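Local structure of saframycin Mx1 synthetase B (Legionella pneumophila subsp. pneumophila, 3KXW) at residues P393-F396 with D397-G400; I457-L460 with I461-Y464. The protein belongs to the ANL superfamily of AMP-binding enzymes, goes by the name fatty acid AMP ligase, and here carries 5'-O-[(S)-(dodecanoyloxy)(hydroxy)phosphoryl]adenosine. One frame throughout, in Å; residues are numbered along the deposited sequence.

Contact 1 (P393-F396 with D397-G400); sequences PCDF and DQVG
D395 and Q398 close a type II beta turn at the surface, in the loop that carries the chain from strand 382-386 to strand 400-405. F396 and D397 form its corner. D397 has positive phi (60°), as the third residue of such a turn requires. The backbone closure itself is weak: Q398 N donates to D395 O over 3.1 Å with an N-H...O angle of 125°. A straighter bond braces it from the side chain. With CG anti to the backbone N (chi1 -177°) and the chain extended beyond, Q398 reaches back across the turn, and its OE1 accepts D395 N at 2.9 Å. The donor lies in the carbonyl plane, on a lone pair of OE1. On the way, Q398 CG passes C394 CB at 3.9 Å. Water 1 adds a third tie by donating to both D395 O (2.8 Å) and Q398 O (2.7 Å). Further along, C394 SG rests on G400 CA at 3.7 Å. Both acidic side chains find partners outside the turn: D395 OD2 forms a salt bridge with R359, while D397 OD1 is hydrogen-bonded to H447 ND1. The F396 side chain touches L446 of strand 442-447, its ring leading away from the turn. The whole is a type II turn with a glutamine side chain folded back onto a main-chain N-H, within the connection between two neighbouring antiparallel strands.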
loop_
_atom_site.group_PDB
_atom_site.type_symbol
_atom_site.label_atom_id
_atom_site.label_comp_id
_atom_site.label_asym_id
_atom_site.label_seq_id
_atom_site.Cartn_x
_atom_site.Cartn_y
_atom_site.Cartn_z
ATOM N N PRO A 393 -10.515 28.603 3.107
ATOM C CA PRO A 393 -10.608 27.831 1.860
ATOM C C PRO A 393 -9.802 28.445 0.731
ATOM O O PRO A 393 -9.710 29.674 0.597
ATOM C CB PRO A 393 -12.097 27.871 1.524
ATOM C CG PRO A 393 -12.772 28.061 2.849
ATOM C CD PRO A 393 -11.839 28.946 3.642
ATOM N N CYS A 394 -9.199 27.587 -0.082
ATOM C CA CYS A 394 -8.428 28.056 -1.225
ATOM C C CYS A 394 -9.340 28.181 -2.433
ATOM O O CYS A 394 -10.304 27.455 -2.540
ATOM C CB CYS A 394 -7.330 27.050 -1.561
ATOM S SG CYS A 394 -6.050 26.958 -0.336
ATOM N N ASP A 395 -9.017 29.103 -3.338
ATOM C CA ASP A 395 -9.652 29.153 -4.645
ATOM C C ASP A 395 -9.282 27.910 -5.474
ATOM O O ASP A 395 -8.306 27.219 -5.174
ATOM C CB ASP A 395 -9.157 30.389 -5.419
ATOM C CG ASP A 395 -9.697 31.705 -4.870
ATOM O OD1 ASP A 395 -10.685 31.717 -4.103
ATOM O OD2 ASP A 395 -9.132 32.753 -5.241
ATOM N N PHE A 396 -10.047 27.635 -6.525
ATOM C CA PHE A 396 -9.602 26.653 -7.517
ATOM C C PHE A 396 -8.262 27.123 -8.099
ATOM O O PHE A 396 -7.995 28.330 -8.168
ATOM C CB PHE A 396 -10.632 26.461 -8.637
ATOM C CG PHE A 396 -11.976 25.962 -8.168
ATOM C CD1 PHE A 396 -12.084 25.068 -7.106
ATOM C CD2 PHE A 396 -13.129 26.348 -8.827
ATOM C CE1 PHE A 396 -13.313 24.600 -6.696
ATOM C CE2 PHE A 396 -14.372 25.881 -8.423
ATOM C CZ PHE A 396 -14.466 25.007 -7.354
ATOM N N ASP A 397 -7.416 26.181 -8.501
ATOM C CA ASP A 397 -6.064 26.488 -8.968
ATOM C C ASP A 397 -5.244 27.179 -7.896
ATOM O O ASP A 397 -4.294 27.905 -8.189
ATOM C CB ASP A 397 -6.095 27.334 -10.253
ATOM C CG ASP A 397 -6.747 26.611 -11.392
ATOM O OD1 ASP A 397 -6.793 25.365 -11.357
ATOM O OD2 ASP A 397 -7.209 27.263 -12.333
ATOM N N GLN A 398 -5.611 26.945 -6.640
ATOM C CA GLN A 398 -4.799 27.430 -5.521
ATOM C C GLN A 398 -4.452 26.276 -4.590
ATOM O O GLN A 398 -5.326 25.509 -4.184
ATOM C CB GLN A 398 -5.521 28.525 -4.742
ATOM C CG GLN A 398 -4.677 29.105 -3.595
ATOM C CD GLN A 398 -5.304 30.346 -3.003
ATOM O OE1 GLN A 398 -6.510 30.406 -2.803
ATOM N NE2 GLN A 398 -4.483 31.355 -2.737
ATOM N N VAL A 399 -3.173 26.162 -4.264
ATOM C CA VAL A 399 -2.668 25.021 -3.523
ATOM C C VAL A 399 -2.884 25.175 -2.022
ATOM O O VAL A 399 -2.492 26.170 -1.421
ATOM C CB VAL A 399 -1.159 24.771 -3.801
ATOM C CG1 VAL A 399 -0.652 23.615 -2.955
ATOM C CG2 VAL A 399 -0.926 24.494 -5.285
ATOM N N GLY A 400 -3.505 24.162 -1.417
ATOM C CA GLY A 400 -3.696 24.145 0.018
ATOM C C GLY A 400 -3.715 22.705 0.486
ATOM O O GLY A 400 -3.403 21.793 -0.286
HETATM O O HOH W 1 -7.572 24.474 -5.332
#

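Contact 2 (I457-L460 with I461-Y464); sequences IKDL and IIIY
D459 stands at the N-cap of helix 460-466 and reaches forward over its first turn to I461 and I462. Its CB packs against I462 CG1 at 3.6 Å, the two side chains crossing at about a right angle. CG, anti to the backbone N (chi1 -170°), lies about equally far from I461 N and I462 CG1 (4.0 and 4.1 Å), and the carboxylate runs alongside I461. At the tip, OD2 accepts two main-chain N-H groups, both weakly: I461 N at 2.9 Å with a bent N-H...O angle of 124°, and I462 N at 3.4 Å in a straighter line. The same oxygen lies against I461 CB. The main chain of D459 takes part as well, its O receiving I463 N, the donor lying in the carbonyl plane. One residue on, L460 O accepts Y464 N at 2.9 Å in an almost straight bond (172°), and this oxygen also sits at the edge of the Y464 ring, near its plane. The L460 side chain runs beside the tyrosine, pointing the same way, and its CD1 comes within 3.4 Å of CE1 of Y464. Y464 also meets Y469 edge-to-face, and Y500 packs on both D459 and L460. Before the cap, CB and CD of K458 each touch I463 CD1 at 3.9 Å, while NZ lies near the like-charged K466 NZ. Chemically, a carboxylate turned toward the N-H groups at the start of a helix would be favoured by the local field, which probably helps to keep D459 ionised.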
loop_
_atom_site.group_PDB
_atom_site.type_symbol
_atom_site.label_atom_id
_atom_site.label_comp_id
_atom_site.label_asym_id
_atom_site.label_seq_id
_atom_site.Cartn_x
_atom_site.Cartn_y
_atom_site.Cartn_z
ATOM N N ILE A 457 2.744 18.632 3.094
ATOM C CA ILE A 457 3.047 19.847 3.839
ATOM C C ILE A 457 4.489 19.796 4.361
ATOM O O ILE A 457 5.272 20.747 4.220
ATOM C CB ILE A 457 2.089 20.033 5.027
ATOM C CG1 ILE A 457 0.677 20.393 4.528
ATOM C CG2 ILE A 457 2.615 21.106 5.969
ATOM C CD1 ILE A 457 -0.346 20.564 5.660
ATOM N N LYS A 458 4.831 18.661 4.955
ATOM C CA LYS A 458 6.151 18.474 5.537
ATOM C C LYS A 458 7.157 17.936 4.525
ATOM O O LYS A 458 6.869 17.001 3.782
ATOM C CB LYS A 458 6.071 17.526 6.731
ATOM C CG LYS A 458 5.396 18.122 7.946
ATOM C CD LYS A 458 6.138 17.681 9.192
ATOM C CE LYS A 458 5.214 17.513 10.372
ATOM N NZ LYS A 458 5.856 16.552 11.309
ATOM N N ASP A 459 8.335 18.548 4.520
ATOM C CA ASP A 459 9.438 18.155 3.661
ATOM C C ASP A 459 9.752 16.654 3.785
ATOM O O ASP A 459 9.992 16.148 4.877
ATOM C CB ASP A 459 10.662 18.995 4.023
ATOM C CG ASP A 459 11.780 18.837 3.037
ATOM O OD1 ASP A 459 11.942 19.733 2.180
ATOM O OD2 ASP A 459 12.487 17.809 3.103
ATOM N N LEU A 460 9.755 15.951 2.662
ATOM C CA LEU A 460 9.906 14.498 2.688
ATOM C C LEU A 460 11.282 14.065 3.216
ATOM O O LEU A 460 11.426 13.007 3.825
ATOM C CB LEU A 460 9.662 13.916 1.291
ATOM C CG LEU A 460 9.752 12.393 1.221
ATOM C CD1 LEU A 460 8.532 11.774 1.887
ATOM C CD2 LEU A 460 9.847 11.899 -0.208
ATOM N N ILE A 461 12.299 14.876 2.967
ATOM C CA ILE A 461 13.621 14.595 3.518
ATOM C C ILE A 461 13.577 14.617 5.050
ATOM O O ILE A 461 14.190 13.782 5.716
ATOM C CB ILE A 461 14.660 15.582 2.949
ATOM C CG1 ILE A 461 14.971 15.163 1.505
ATOM C CG2 ILE A 461 15.926 15.598 3.779
ATOM C CD1 ILE A 461 15.581 16.238 0.661
ATOM N N ILE A 462 12.825 15.567 5.593
ATOM C CA ILE A 462 12.661 15.670 7.039
ATOM C C ILE A 462 11.923 14.451 7.573
ATOM O O ILE A 462 12.280 13.895 8.607
ATOM C CB ILE A 462 11.893 16.959 7.424
ATOM C CG1 ILE A 462 12.664 18.193 6.939
ATOM C CG2 ILE A 462 11.620 17.008 8.941
ATOM C CD1 ILE A 462 14.085 18.240 7.435
ATOM N N ILE A 463 10.885 14.032 6.863
ATOM C CA ILE A 463 10.127 12.846 7.257
ATOM C C ILE A 463 10.967 11.572 7.260
ATOM O O ILE A 463 10.911 10.791 8.212
ATOM C CB ILE A 463 8.897 12.634 6.365
ATOM C CG1 ILE A 463 7.900 13.767 6.589
ATOM C CG2 ILE A 463 8.255 11.271 6.634
ATOM C CD1 ILE A 463 8.012 14.425 7.976
ATOM N N TYR A 464 11.729 11.352 6.190
ATOM C CA TYR A 464 12.632 10.212 6.131
ATOM C C TYR A 464 13.596 10.242 7.306
ATOM O O TYR A 464 13.889 9.198 7.889
ATOM C CB TYR A 464 13.391 10.139 4.788
ATOM C CG TYR A 464 12.601 9.387 3.733
ATOM C CD1 TYR A 464 11.377 9.853 3.314
ATOM C CD2 TYR A 464 13.075 8.196 3.173
ATOM C CE1 TYR A 464 10.622 9.166 2.358
ATOM C CE2 TYR A 464 12.327 7.501 2.208
ATOM C CZ TYR A 464 11.099 8.001 1.807
ATOM O OH TYR A 464 10.319 7.346 0.856
#

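How the contacts relate
Contact 1 comes first along the chain and contact 2 follows it in series; their centres are 22 Å apart and their nearest atoms about 6 Å, without touching. One antiparallel sheet joins them: 393-400 leads into strand 400-405, which pairs with strand 442-447, which in turn pairs with strand 450-456, the strand that runs into contact 2. Contact 1 belongs to the AMP-binding enzyme family region, contact 2 to the C-terminal AMP domain. ANL enzymes have a hinge between their large N-terminal and small C-terminal domains, and 457-460 probably corresponds to it. The bound ligand lies nearer contact 2, about 8 Å from the L460 side chain against about 12 Å from that of V399.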